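Local structure of beta-hexosaminidase (Neisseria gonorrhoeae, 6JTJ) at residues E59-I69 / V331-I340; R44-A52 / F315-N326. The protein cleaves terminal beta-linked N-acetylglucosamine from glycans and, as a family 3 glycosidase (NagZ), probably from peptidoglycan fragments during their recycling. All blocks are in the same frame, centred on the assembly; numbering follows the deposited sequence.

From the N terminus, the chain first runs through strand 47-49 and helix 58-64, which carry one side of contact 2 and then one side of contact 1. More than 260 residues later, strand 321-323 returns to strand 47-49 and completes contact 2, and helix 328-335 with the residues after it meets 59-69 in contact 1. The segments alternate along the chain, so the two long loops cross. Contact 2 joins the first and last strands of the barrel, while contact 1 ties the helices following those strands on its outside. The two also touch directly: Ile69 bonds through its backbone to Gly45, and Glu60 reaches the amide of Ala52.

Contact 1 (E59-I69 / V331-I340)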
ATOM      1  N   GLU C  59      13.550 -30.126  -0.944  1.00 55.29           N
ATOM      2  CA  GLU C  59      13.974 -29.283   0.163  1.00 55.98           C
ATOM      3  C   GLU C  59      12.761 -28.723   0.908  1.00 61.65           C
ATOM      4  O   GLU C  59      12.735 -28.708   2.140  1.00 58.74           O
ATOM      5  CB  GLU C  59      14.833 -28.147  -0.370  1.00 58.35           C
ATOM      6  CG  GLU C  59      15.481 -27.280   0.692  1.00 62.32           C
ATOM      7  CD  GLU C  59      16.340 -26.171   0.098  1.00 68.63           C
ATOM      8  OE1 GLU C  59      16.835 -26.334  -1.034  1.00 67.71           O
ATOM      9  OE2 GLU C  59      16.522 -25.127   0.755  1.00 73.40           O
ATOM     10  N   GLU C  60      11.755 -28.285   0.151  1.00 59.29           N
ATOM     11  CA  GLU C  60      10.516 -27.759   0.728  1.00 58.32           C
ATOM     12  C   GLU C  60       9.764 -28.830   1.512  1.00 59.40           C
ATOM     13  O   GLU C  60       9.280 -28.577   2.621  1.00 53.38           O
ATOM     14  CB  GLU C  60       9.629 -27.121  -0.359  1.00 56.32           C
ATOM     15  CG  GLU C  60      10.125 -25.735  -0.790  1.00 56.17           C
ATOM     16  CD  GLU C  60       9.493 -25.208  -2.071  1.00 54.26           C
ATOM     17  OE1 GLU C  60       8.883 -26.011  -2.801  1.00 52.55           O
ATOM     18  OE2 GLU C  60       9.637 -23.996  -2.364  1.00 53.38           O
ATOM     19  N   LYS C  61       9.690 -30.032   0.950  1.00 63.18           N
ATOM     20  CA  LYS C  61       9.063 -31.166   1.644  1.00 64.01           C
ATOM     21  C   LYS C  61       9.691 -31.389   3.011  1.00 59.75           C
ATOM     22  O   LYS C  61       8.988 -31.559   4.006  1.00 60.71           O
ATOM     23  CB  LYS C  61       9.160 -32.442   0.815  1.00 64.30           C
ATOM     24  CG  LYS C  61       8.273 -32.424  -0.412  1.00 68.54           C
ATOM     25  CD  LYS C  61       8.401 -33.694  -1.230  1.00 72.62           C
ATOM     26  CE  LYS C  61       7.551 -33.599  -2.485  1.00 75.90           C
ATOM     27  NZ  LYS C  61       7.671 -34.802  -3.346  1.00 79.09           N
ATOM     28  N   GLN C  62      11.014 -31.370   3.060  1.00 59.43           N
ATOM     29  CA  GLN C  62      11.710 -31.568   4.320  1.00 62.65           C
ATOM     30  C   GLN C  62      11.424 -30.421   5.263  1.00 57.12           C
ATOM     31  O   GLN C  62      11.170 -30.641   6.442  1.00 58.11           O
ATOM     32  CB  GLN C  62      13.218 -31.733   4.100  1.00 69.80           C
ATOM     33  CG  GLN C  62      13.577 -33.094   3.536  1.00 76.19           C
ATOM     34  CD  GLN C  62      14.923 -33.109   2.847  1.00 83.19           C
ATOM     35  OE1 GLN C  62      15.042 -33.222   1.606  1.00 83.57           O
ATOM     36  NE2 GLN C  62      15.957 -32.995   3.657  1.00 83.49           N
ATOM     37  N   ARG C  63      11.457 -29.198   4.746  1.00 52.11           N
ATOM     38  CA  ARG C  63      11.131 -28.035   5.564  1.00 47.41           C
ATOM     39  C   ARG C  63       9.731 -28.139   6.166  1.00 43.18           C
ATOM     40  O   ARG C  63       9.565 -27.900   7.350  1.00 38.13           O
ATOM     41  CB  ARG C  63      11.273 -26.746   4.750  1.00 49.14           C
ATOM     42  CG  ARG C  63      10.973 -25.493   5.547  1.00 49.41           C
ATOM     43  CD  ARG C  63      11.703 -24.282   4.998  1.00 53.29           C
ATOM     44  NE  ARG C  63      11.669 -24.297   3.550  1.00 53.92           N
ATOM     45  CZ  ARG C  63      12.722 -24.350   2.747  1.00 52.72           C
ATOM     46  NH1 ARG C  63      13.970 -24.369   3.204  1.00 50.65           N
ATOM     47  NH2 ARG C  63      12.509 -24.367   1.447  1.00 57.88           N
ATOM     48  N   LEU C  64       8.741 -28.537   5.366  1.00 39.83           N
ATOM     49  CA  LEU C  64       7.357 -28.551   5.844  1.00 40.04           C
ATOM     50  C   LEU C  64       7.076 -29.684   6.825  1.00 44.94           C
ATOM     51  O   LEU C  64       5.999 -29.726   7.429  1.00 42.35           O
ATOM     52  CB  LEU C  64       6.361 -28.608   4.678  1.00 38.75           C
ATOM     53  CG  LEU C  64       6.382 -27.525   3.585  1.00 39.55           C
ATOM     54  CD1 LEU C  64       5.002 -27.350   2.967  1.00 39.60           C
ATOM     55  CD2 LEU C  64       6.948 -26.183   4.029  1.00 40.12           C
ATOM     56  N   LEU C  65       8.024 -30.614   6.965  1.00 45.06           N
ATOM     57  CA  LEU C  65       7.899 -31.685   7.938  1.00 43.72           C
ATOM     58  C   LEU C  65       8.343 -31.239   9.309  1.00 43.00           C
ATOM     59  O   LEU C  65       8.076 -31.921  10.297  1.00 40.85           O
ATOM     60  CB  LEU C  65       8.685 -32.929   7.489  1.00 46.38           C
ATOM     61  CG  LEU C  65       7.976 -33.725   6.387  1.00 49.79           C
ATOM     62  CD1 LEU C  65       8.932 -34.689   5.698  1.00 51.90           C
ATOM     63  CD2 LEU C  65       6.783 -34.473   6.958  1.00 47.98           C
ATOM     64  N   ASP C  66       9.022 -30.101   9.380  1.00 40.88           N
ATOM     65  CA  ASP C  66       9.545 -29.620  10.647  1.00 41.79           C
ATOM     66  C   ASP C  66       8.397 -29.352  11.618  1.00 44.05           C
ATOM     67  O   ASP C  66       7.399 -28.744  11.240  1.00 47.56           O
ATOM     68  CB  ASP C  66      10.372 -28.362  10.409  1.00 40.39           C
ATOM     69  CG  ASP C  66      11.230 -27.980  11.597  1.00 39.93           C
ATOM     70  OD1 ASP C  66      10.687 -27.723  12.692  1.00 40.75           O
ATOM     71  OD2 ASP C  66      12.461 -27.904  11.424  1.00 42.14           O
ATOM     72  N   PRO C  67       8.516 -29.828  12.872  1.00 44.51           N
ATOM     73  CA  PRO C  67       7.421 -29.611  13.836  1.00 43.13           C
ATOM     74  C   PRO C  67       7.104 -28.130  14.149  1.00 40.02           C
ATOM     75  O   PRO C  67       6.042 -27.850  14.696  1.00 37.41           O
ATOM     76  CB  PRO C  67       7.910 -30.337  15.111  1.00 43.68           C
ATOM     77  CG  PRO C  67       9.371 -30.569  14.915  1.00 43.36           C
ATOM     78  CD  PRO C  67       9.596 -30.656  13.438  1.00 42.94           C
ATOM     79  N   ALA C  68       8.016 -27.215  13.821  1.00 34.79           N
ATOM     80  CA  ALA C  68       7.779 -25.787  13.986  1.00 33.43           C
ATOM     81  C   ALA C  68       6.687 -25.249  13.045  1.00 32.49           C
ATOM     82  O   ALA C  68       6.038 -24.251  13.345  1.00 32.32           O
ATOM     83  CB  ALA C  68       9.071 -25.007  13.793  1.00 31.69           C
ATOM     84  N   ILE C  69       6.469 -25.941  11.938  1.00 33.88           N
ATOM     85  CA  ILE C  69       5.543 -25.484  10.925  1.00 35.15           C
ATOM     86  C   ILE C  69       4.149 -26.068  11.123  1.00 34.78           C
ATOM     87  O   ILE C  69       4.003 -27.261  11.423  1.00 35.97           O
ATOM     88  CB  ILE C  69       6.118 -25.785   9.541  1.00 35.49           C
ATOM     89  CG1 ILE C  69       7.385 -24.948   9.384  1.00 38.05           C
ATOM     90  CG2 ILE C  69       5.097 -25.477   8.452  1.00 35.05           C
ATOM     91  CD1 ILE C  69       8.041 -25.056   8.035  1.00 41.79           C
ATOM     92  N   VAL C 331      13.151 -19.119   7.549  1.00 38.88           N
ATOM     93  CA  VAL C 331      12.371 -20.205   8.129  1.00 39.92           C
ATOM     94  C   VAL C 331      13.332 -21.305   8.589  1.00 41.68           C
ATOM     95  O   VAL C 331      13.175 -21.863   9.677  1.00 37.91           O
ATOM     96  CB  VAL C 331      11.339 -20.778   7.136  1.00 42.16           C
ATOM     97  CG1 VAL C 331      10.631 -21.980   7.739  1.00 43.74           C
ATOM     98  CG2 VAL C 331      10.309 -19.727   6.736  1.00 42.95           C
ATOM     99  N   ASP C 332      14.339 -21.603   7.760  1.00 42.14           N
ATOM    100  CA  ASP C 332      15.355 -22.601   8.125  1.00 41.23           C
ATOM    101  C   ASP C 332      16.117 -22.201   9.355  1.00 40.35           C
ATOM    102  O   ASP C 332      16.307 -23.012  10.274  1.00 41.31           O
ATOM    103  CB  ASP C 332      16.305 -22.852   6.968  1.00 41.84           C
ATOM    104  CG  ASP C 332      15.670 -23.680   5.893  1.00 44.03           C
ATOM    105  OD1 ASP C 332      14.670 -24.376   6.197  1.00 45.09           O
ATOM    106  OD2 ASP C 332      16.143 -23.637   4.740  1.00 47.84           O
ATOM    107  N   GLU C 333      16.504 -20.935   9.402  1.00 41.30           N
ATOM    108  CA  GLU C 333      17.170 -20.393  10.571  1.00 43.92           C
ATOM    109  C   GLU C 333      16.279 -20.480  11.815  1.00 44.63           C
ATOM    110  O   GLU C 333      16.722 -20.893  12.877  1.00 45.24           O
ATOM    111  CB  GLU C 333      17.571 -18.942  10.300  1.00 47.51           C
ATOM    112  CG  GLU C 333      18.444 -18.327  11.378  1.00 51.50           C
ATOM    113  CD  GLU C 333      18.803 -16.883  11.093  1.00 54.16           C
ATOM    114  OE1 GLU C 333      18.895 -16.504   9.899  1.00 61.10           O
ATOM    115  OE2 GLU C 333      19.015 -16.133  12.070  1.00 54.17           O
ATOM    116  N   LEU C 334      15.023 -20.066  11.682  1.00 44.95           N
ATOM    117  CA  LEU C 334      14.112 -20.049  12.822  1.00 40.52           C
ATOM    118  C   LEU C 334      13.862 -21.451  13.370  1.00 40.96           C
ATOM    119  O   LEU C 334      13.888 -21.652  14.581  1.00 38.85           O
ATOM    120  CB  LEU C 334      12.779 -19.400  12.430  1.00 41.36           C
ATOM    121  CG  LEU C 334      11.661 -19.413  13.471  1.00 39.77           C
ATOM    122  CD1 LEU C 334      12.060 -18.654  14.728  1.00 39.85           C
ATOM    123  CD2 LEU C 334      10.393 -18.832  12.864  1.00 40.76           C
ATOM    124  N   ARG C 335      13.609 -22.405  12.479  1.00 42.86           N
ATOM    125  CA  ARG C 335      13.218 -23.750  12.915  1.00 46.12           C
ATOM    126  C   ARG C 335      14.358 -24.561  13.541  1.00 48.68           C
ATOM    127  O   ARG C 335      14.111 -25.469  14.326  1.00 50.07           O
ATOM    128  CB  ARG C 335      12.588 -24.531  11.769  1.00 44.16           C
ATOM    129  CG  ARG C 335      13.535 -24.965  10.679  1.00 45.39           C
ATOM    130  CD  ARG C 335      12.743 -25.309   9.440  1.00 45.25           C
ATOM    131  NE  ARG C 335      13.584 -25.721   8.323  1.00 49.69           N
ATOM    132  CZ  ARG C 335      13.991 -26.963   8.089  1.00 52.56           C
ATOM    133  NH1 ARG C 335      13.648 -27.960   8.892  1.00 53.44           N
ATOM    134  NH2 ARG C 335      14.750 -27.208   7.030  1.00 53.40           N
ATOM    135  N   ASP C 336      15.599 -24.219  13.204  1.00 50.55           N
ATOM    136  CA  ASP C 336      16.761 -24.933  13.720  1.00 46.70           C
ATOM    137  C   ASP C 336      16.950 -24.699  15.214  1.00 42.85           C
ATOM    138  O   ASP C 336      17.308 -23.594  15.637  1.00 41.19           O
ATOM    139  CB  ASP C 336      18.018 -24.498  12.965  1.00 49.74           C
ATOM    140  CG  ASP C 336      19.249 -25.211  13.452  1.00 51.68           C
ATOM    141  OD1 ASP C 336      19.261 -26.456  13.421  1.00 54.46           O
ATOM    142  OD2 ASP C 336      20.200 -24.531  13.878  1.00 55.98           O
ATOM    143  N   GLY C 337      16.717 -25.739  16.006  1.00 39.20           N
ATOM    144  CA  GLY C 337      16.803 -25.636  17.461  1.00 39.91           C
ATOM    145  C   GLY C 337      15.652 -24.872  18.076  1.00 42.03           C
ATOM    146  O   GLY C 337      15.765 -24.352  19.183  1.00 39.55           O
ATOM    147  N   PHE C 338      14.542 -24.786  17.341  1.00 44.72           N
ATOM    148  CA  PHE C 338      13.380 -23.999  17.766  1.00 45.06           C
ATOM    149  C   PHE C 338      12.640 -24.706  18.884  1.00 39.98           C
ATOM    150  O   PHE C 338      12.323 -25.876  18.766  1.00 40.31           O
ATOM    151  CB  PHE C 338      12.431 -23.803  16.582  1.00 46.40           C
ATOM    152  CG  PHE C 338      11.228 -22.961  16.896  1.00 49.60           C
ATOM    153  CD1 PHE C 338      11.354 -21.591  17.095  1.00 50.00           C
ATOM    154  CD2 PHE C 338       9.966 -23.536  16.987  1.00 50.64           C
ATOM    155  CE1 PHE C 338      10.243 -20.810  17.385  1.00 51.07           C
ATOM    156  CE2 PHE C 338       8.853 -22.762  17.271  1.00 51.33           C
ATOM    157  CZ  PHE C 338       8.992 -21.397  17.471  1.00 50.39           C
ATOM    158  N   THR C 339      12.391 -24.001  19.975  1.00 41.69           N
ATOM    159  CA  THR C 339      11.526 -24.532  21.025  1.00 44.87           C
ATOM    160  C   THR C 339      10.108 -23.997  20.833  1.00 41.91           C
ATOM    161  O   THR C 339       9.895 -22.787  20.758  1.00 36.24           O
ATOM    162  CB  THR C 339      12.036 -24.208  22.443  1.00 48.71           C
ATOM    163  OG1 THR C 339      13.336 -24.775  22.603  1.00 52.06           O
ATOM    164  CG2 THR C 339      11.105 -24.814  23.507  1.00 51.30           C
ATOM    165  N   ILE C 340       9.156 -24.918  20.716  1.00 41.19           N
ATOM    166  CA  ILE C 340       7.756 -24.565  20.511  1.00 39.10           C
ATOM    167  C   ILE C 340       7.212 -23.964  21.792  1.00 38.61           C
ATOM    168  O   ILE C 340       7.217 -24.621  22.821  1.00 37.59           O
ATOM    169  CB  ILE C 340       6.937 -25.797  20.102  1.00 37.57           C
ATOM    170  CG1 ILE C 340       7.332 -26.213  18.685  1.00 35.65           C
ATOM    171  CG2 ILE C 340       5.439 -25.502  20.190  1.00 38.96           C
ATOM    172  CD1 ILE C 340       6.855 -27.594  18.277  1.00 36.56           C
TER
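Arg335 lays one face of its guanidinium against the backbone of Arg63, whose CA sits 3.9 Å above the centre of the plane, while the edge of the Arg335 group is taken up by two acids. NE and NH2 grip Asp332, one turn earlier in the same helix, side-on through the single atom OD1; Arg335 NH1 reaches across to Asp66 OD2 at 2.8 Å. The planes of the Asp66 carboxylate and the Arg335 guanidinium stand 87° apart, and the bond uses the anti lone pair of OD2. The other Asp66 oxygen, OD1, accepts from Ala68 N at 2.9 Å in an Asx turn, which fixes the carboxylate. Arg63, its chain bent at chi3 (41°), turns NH1 to Asp332, 2.8 Å from OD2 and 3.1 Å from OD1. Asp332 OD1 thus receives three N-H groups, and its charge is probably well balanced despite Glu59 nearby. Beside this network, Ala68 CB lies 3.6 Å from Phe338 CD2, and Ile69 CD1 meets Val331 CG1 at 4.0 Å. The short helical segments run 33° from parallel, as neighbouring outer helices do in a (beta/alpha)8 barrel, here the ones following its first and last strands.

Contact 2 (R44-A52 / F315-N326); sequences RGPVMADIA and FEAGCDIVLVCN
Pro46 and Val322 begin the parallel pairing of strands 47-49 and 321-323, Val322 N donating to Pro46 O at 2.9 Å. The ladder continues from Met48 N to Val322 O and from Val324 N to Met48 O, so Met48 is held through both its backbone N and O. This half is tightly packed and apolar. Pro46 CB lies 3.8 Å from Phe315 CE1, where helix 307-317 comes over the strand. On one face of the sheet Val47, which also touches Leu334 of the outer helix 328-335, meets Val322, CG2 to CG2, at 3.9 Å. On the other, Met48 and Leu323 lie side by side and point the same way, with Met48 CB 4.0 Å from Leu323 CD1; the side chain of Leu323 comes within about 4 Å of a bound N-acetylglucosamine, so this face looks into the barrel at the sugar site. Beyond Ala49 the strands spread and the contact turns polar and looser, with Asn326 partly exposed at its end. Asp50 CG stands between its own backbone N and carbonyl carbon (chi1 67°), and Asp50 OD2 accepts the backbone N of Asn326 at 2.6 Å, from the syn side. A water 2.7 Å from Asp50 OD1 also bonds to Val324 O, bridging the widened gap, and Asn326 packs on Val225 of the second subunit. Arg77 pairs with Asp50 OD2 and also bonds Asn326 OD1. A carboxylate that meets a backbone N-H and an arginine through one oxygen probably stays ionised, and it substitutes for backbone pairing where the first and last strands of the barrel part.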
ATOM      1  N   ARG C  44       0.451 -29.437  14.578  1.00 33.17           N
ATOM      2  CA  ARG C  44       0.724 -28.259  13.757  1.00 30.48           C
ATOM      3  C   ARG C  44       1.531 -27.280  14.582  1.00 30.01           C
ATOM      4  O   ARG C  44       1.127 -26.915  15.682  1.00 29.57           O
ATOM      5  CB  ARG C  44      -0.570 -27.614  13.308  1.00 29.06           C
ATOM      6  CG  ARG C  44      -1.399 -28.444  12.363  1.00 26.87           C
ATOM      7  CD  ARG C  44      -2.722 -27.757  12.101  1.00 27.32           C
ATOM      8  NE  ARG C  44      -3.494 -28.425  11.061  1.00 28.01           N
ATOM      9  CZ  ARG C  44      -4.743 -28.851  11.178  1.00 27.02           C
ATOM     10  NH1 ARG C  44      -5.448 -28.675  12.303  1.00 27.00           N
ATOM     11  NH2 ARG C  44      -5.305 -29.451  10.141  1.00 28.75           N
ATOM     12  N   GLY C  45       2.693 -26.893  14.065  1.00 28.64           N
ATOM     13  CA  GLY C  45       3.551 -25.932  14.749  1.00 27.79           C
ATOM     14  C   GLY C  45       3.041 -24.514  14.625  1.00 26.93           C
ATOM     15  O   GLY C  45       2.083 -24.264  13.906  1.00 26.00           O
ATOM     16  N   PRO C  46       3.702 -23.564  15.300  1.00 26.61           N
ATOM     17  CA  PRO C  46       3.243 -22.167  15.317  1.00 26.47           C
ATOM     18  C   PRO C  46       3.825 -21.271  14.226  1.00 26.07           C
ATOM     19  O   PRO C  46       3.790 -20.059  14.359  1.00 25.88           O
ATOM     20  CB  PRO C  46       3.714 -21.683  16.692  1.00 26.69           C
ATOM     21  CG  PRO C  46       4.993 -22.418  16.903  1.00 27.28           C
ATOM     22  CD  PRO C  46       4.780 -23.787  16.283  1.00 27.25           C
ATOM     23  N   VAL C  47       4.356 -21.845  13.161  1.00 26.22           N
ATOM     24  CA  VAL C  47       4.925 -21.047  12.083  1.00 25.95           C
ATOM     25  C   VAL C  47       4.138 -21.309  10.825  1.00 25.88           C
ATOM     26  O   VAL C  47       3.884 -22.464  10.495  1.00 29.83           O
ATOM     27  CB  VAL C  47       6.403 -21.406  11.842  1.00 25.86           C
ATOM     28  CG1 VAL C  47       6.964 -20.661  10.642  1.00 26.23           C
ATOM     29  CG2 VAL C  47       7.232 -21.103  13.077  1.00 27.58           C
ATOM     30  N   MET C  48       3.765 -20.253  10.122  1.00 26.99           N
ATOM     31  CA  MET C  48       3.161 -20.380   8.809  1.00 29.05           C
ATOM     32  C   MET C  48       4.199 -19.943   7.791  1.00 29.84           C
ATOM     33  O   MET C  48       4.686 -18.823   7.815  1.00 27.25           O
ATOM     34  CB  MET C  48       1.903 -19.528   8.693  1.00 29.88           C
ATOM     35  CG  MET C  48       1.221 -19.602   7.337  1.00 32.59           C
ATOM     36  SD  MET C  48      -0.433 -18.842   7.285  1.00 34.03           S
ATOM     37  CE  MET C  48      -1.477 -20.270   7.512  1.00 29.45           C
ATOM     38  N   ALA C  49       4.579 -20.859   6.922  1.00 33.31           N
ATOM     39  CA  ALA C  49       5.651 -20.593   5.974  1.00 36.93           C
ATOM     40  C   ALA C  49       5.036 -20.488   4.595  1.00 37.84           C
ATOM     41  O   ALA C  49       3.829 -20.338   4.480  1.00 36.69           O
ATOM     42  CB  ALA C  49       6.701 -21.693   6.053  1.00 36.55           C
ATOM     43  N   ASP C  50       5.857 -20.548   3.555  1.00 37.94           N
ATOM     44  CA  ASP C  50       5.344 -20.509   2.198  1.00 43.12           C
ATOM     45  C   ASP C  50       6.276 -21.279   1.276  1.00 43.17           C
ATOM     46  O   ASP C  50       7.191 -21.940   1.732  1.00 46.02           O
ATOM     47  CB  ASP C  50       5.152 -19.061   1.745  1.00 44.89           C
ATOM     48  CG  ASP C  50       6.448 -18.313   1.598  1.00 44.75           C
ATOM     49  OD1 ASP C  50       7.537 -18.909   1.802  1.00 46.52           O
ATOM     50  OD2 ASP C  50       6.368 -17.098   1.303  1.00 45.94           O
ATOM     51  N   ILE C  51       6.027 -21.213  -0.015  1.00 47.29           N
ATOM     52  CA  ILE C  51       6.780 -22.023  -0.957  1.00 50.88           C
ATOM     53  C   ILE C  51       7.047 -21.224  -2.217  1.00 51.69           C
ATOM     54  O   ILE C  51       6.398 -20.212  -2.474  1.00 46.41           O
ATOM     55  CB  ILE C  51       6.086 -23.369  -1.244  1.00 53.60           C
ATOM     56  CG1 ILE C  51       4.643 -23.156  -1.688  1.00 54.32           C
ATOM     57  CG2 ILE C  51       6.117 -24.234   0.016  1.00 54.33           C
ATOM     58  CD1 ILE C  51       3.989 -24.409  -2.233  1.00 55.47           C
ATOM     59  N   ALA C  52       8.022 -21.684  -2.992  1.00 52.99           N
ATOM     60  CA  ALA C  52       8.601 -20.863  -4.044  1.00 46.92           C
ATOM     61  C   ALA C  52       7.757 -20.790  -5.295  1.00 44.78           C
ATOM     62  O   ALA C  52       7.579 -19.709  -5.864  1.00 45.91           O
ATOM     63  CB  ALA C  52       9.992 -21.371  -4.378  1.00 49.62           C
ATOM     64  N   PHE C 315       5.483 -13.932  19.794  1.00 27.31           N
ATOM     65  CA  PHE C 315       4.820 -14.883  20.685  1.00 26.99           C
ATOM     66  C   PHE C 315       4.595 -14.295  22.063  1.00 28.55           C
ATOM     67  O   PHE C 315       3.503 -14.423  22.625  1.00 27.99           O
ATOM     68  CB  PHE C 315       5.623 -16.159  20.857  1.00 27.71           C
ATOM     69  CG  PHE C 315       5.693 -16.992  19.625  1.00 26.77           C
ATOM     70  CD1 PHE C 315       4.533 -17.418  18.995  1.00 27.55           C
ATOM     71  CD2 PHE C 315       6.911 -17.372  19.105  1.00 26.03           C
ATOM     72  CE1 PHE C 315       4.595 -18.182  17.843  1.00 25.78           C
ATOM     73  CE2 PHE C 315       6.975 -18.143  17.961  1.00 25.91           C
ATOM     74  CZ  PHE C 315       5.817 -18.558  17.336  1.00 25.04           C
ATOM     75  N   GLU C 316       5.615 -13.645  22.597  1.00 28.11           N
ATOM     76  CA  GLU C 316       5.530 -13.016  23.905  1.00 30.72           C
ATOM     77  C   GLU C 316       4.435 -11.948  23.948  1.00 29.18           C
ATOM     78  O   GLU C 316       3.764 -11.792  24.972  1.00 25.63           O
ATOM     79  CB  GLU C 316       6.903 -12.431  24.272  1.00 35.77           C
ATOM     80  CG  GLU C 316       6.943 -11.469  25.446  1.00 43.28           C
ATOM     81  CD  GLU C 316       8.360 -10.921  25.698  1.00 51.38           C
ATOM     82  OE1 GLU C 316       8.772  -9.930  25.046  1.00 51.94           O
ATOM     83  OE2 GLU C 316       9.046 -11.466  26.590  1.00 53.90           O
ATOM     84  N   ALA C 317       4.253 -11.211  22.841  1.00 27.51           N
ATOM     85  CA  ALA C 317       3.189 -10.208  22.754  1.00 26.74           C
ATOM     86  C   ALA C 317       1.764 -10.795  22.720  1.00 25.01           C
ATOM     87  O   ALA C 317       0.808 -10.099  23.063  1.00 25.62           O
ATOM     88  CB  ALA C 317       3.400  -9.308  21.543  1.00 27.60           C
ATOM     89  N   GLY C 318       1.623 -12.039  22.273  1.00 24.01           N
ATOM     90  CA  GLY C 318       0.329 -12.714  22.253  1.00 23.48           C
ATOM     91  C   GLY C 318      -0.061 -13.382  20.934  1.00 23.86           C
ATOM     92  O   GLY C 318      -1.142 -13.968  20.857  1.00 23.67           O
ATOM     93  N   CYS C 319       0.788 -13.318  19.912  1.00 22.50           N
ATOM     94  CA  CYS C 319       0.520 -14.017  18.661  1.00 22.94           C
ATOM     95  C   CYS C 319       0.607 -15.522  18.847  1.00 23.13           C
ATOM     96  O   CYS C 319       1.481 -16.004  19.564  1.00 23.03           O
ATOM     97  CB  CYS C 319       1.518 -13.618  17.588  1.00 23.57           C
ATOM     98  SG  CYS C 319       1.545 -11.864  17.186  1.00 26.79           S
ATOM     99  N   ASP C 320      -0.312 -16.253  18.213  1.00 23.55           N
ATOM    100  CA  ASP C 320      -0.314 -17.715  18.218  1.00 23.18           C
ATOM    101  C   ASP C 320       0.614 -18.249  17.155  1.00 23.32           C
ATOM    102  O   ASP C 320       1.309 -19.251  17.375  1.00 22.94           O
ATOM    103  CB  ASP C 320      -1.714 -18.254  17.917  1.00 24.48           C
ATOM    104  CG  ASP C 320      -2.701 -17.951  18.999  1.00 25.00           C
ATOM    105  OD1 ASP C 320      -2.538 -18.464  20.123  1.00 28.37           O
ATOM    106  OD2 ASP C 320      -3.666 -17.208  18.737  1.00 26.88           O
ATOM    107  N   ILE C 321       0.608 -17.603  15.991  1.00 22.09           N
ATOM    108  CA  ILE C 321       1.235 -18.128  14.803  1.00 22.43           C
ATOM    109  C   ILE C 321       1.988 -17.009  14.081  1.00 23.88           C
ATOM    110  O   ILE C 321       1.436 -15.940  13.864  1.00 22.20           O
ATOM    111  CB  ILE C 321       0.183 -18.695  13.848  1.00 24.10           C
ATOM    112  CG1 ILE C 321      -0.478 -19.943  14.439  1.00 25.84           C
ATOM    113  CG2 ILE C 321       0.790 -19.039  12.491  1.00 24.01           C
ATOM    114  CD1 ILE C 321      -1.842 -20.276  13.853  1.00 25.84           C
ATOM    115  N   VAL C 322       3.247 -17.253  13.739  1.00 25.28           N
ATOM    116  CA  VAL C 322       4.051 -16.251  13.071  1.00 27.77           C
ATOM    117  C   VAL C 322       4.147 -16.554  11.588  1.00 27.82           C
ATOM    118  O   VAL C 322       4.300 -17.701  11.185  1.00 27.56           O
ATOM    119  CB  VAL C 322       5.467 -16.088  13.684  1.00 29.64           C
ATOM    120  CG1 VAL C 322       5.384 -15.579  15.114  1.00 29.92           C
ATOM    121  CG2 VAL C 322       6.270 -17.379  13.641  1.00 30.80           C
ATOM    122  N   LEU C 323       4.046 -15.504  10.794  1.00 28.00           N
ATOM    123  CA  LEU C 323       4.137 -15.599   9.355  1.00 30.77           C
ATOM    124  C   LEU C 323       5.541 -15.238   8.913  1.00 32.42           C
ATOM    125  O   LEU C 323       6.063 -14.211   9.326  1.00 32.40           O
ATOM    126  CB  LEU C 323       3.176 -14.623   8.686  1.00 33.88           C
ATOM    127  CG  LEU C 323       1.849 -15.192   8.227  1.00 35.12           C
ATOM    128  CD1 LEU C 323       1.060 -15.668   9.437  1.00 35.46           C
ATOM    129  CD2 LEU C 323       1.064 -14.150   7.427  1.00 37.45           C
ATOM    130  N   VAL C 324       6.140 -16.083   8.080  1.00 32.02           N
ATOM    131  CA  VAL C 324       7.474 -15.836   7.540  1.00 33.29           C
ATOM    132  C   VAL C 324       7.420 -16.120   6.062  1.00 34.14           C
ATOM    133  O   VAL C 324       7.485 -17.266   5.657  1.00 34.74           O
ATOM    134  CB  VAL C 324       8.534 -16.723   8.219  1.00 36.01           C
ATOM    135  CG1 VAL C 324       9.938 -16.296   7.807  1.00 38.79           C
ATOM    136  CG2 VAL C 324       8.407 -16.654   9.737  1.00 33.88           C
ATOM    137  N   CYS C 325       7.266 -15.064   5.269  1.00 36.00           N
ATOM    138  CA  CYS C 325       7.006 -15.179   3.857  1.00 41.52           C
ATOM    139  C   CYS C 325       8.192 -14.777   2.995  1.00 43.15           C
ATOM    140  O   CYS C 325       8.957 -13.892   3.337  1.00 43.47           O
ATOM    141  CB  CYS C 325       5.809 -14.301   3.491  1.00 43.75           C
ATOM    142  SG  CYS C 325       4.351 -14.629   4.514  1.00 46.54           S
ATOM    143  N   ASN C 326       8.308 -15.430   1.850  1.00 47.51           N
ATOM    144  CA  ASN C 326       9.332 -15.139   0.831  1.00 53.15           C
ATOM    145  C   ASN C 326      10.770 -15.348   1.294  1.00 54.67           C
ATOM    146  O   ASN C 326      11.677 -14.830   0.667  1.00 53.71           O
ATOM    147  CB  ASN C 326       9.189 -13.696   0.300  1.00 54.14           C
ATOM    148  CG  ASN C 326       7.748 -13.301   0.054  1.00 57.67           C
ATOM    149  OD1 ASN C 326       7.041 -13.970  -0.690  1.00 65.15           O
ATOM    150  ND2 ASN C 326       7.300 -12.209   0.683  1.00 61.97           N
TER
HETATM  151  O   HOH W   1       9.266 -18.066   3.721  1.00 30.80           O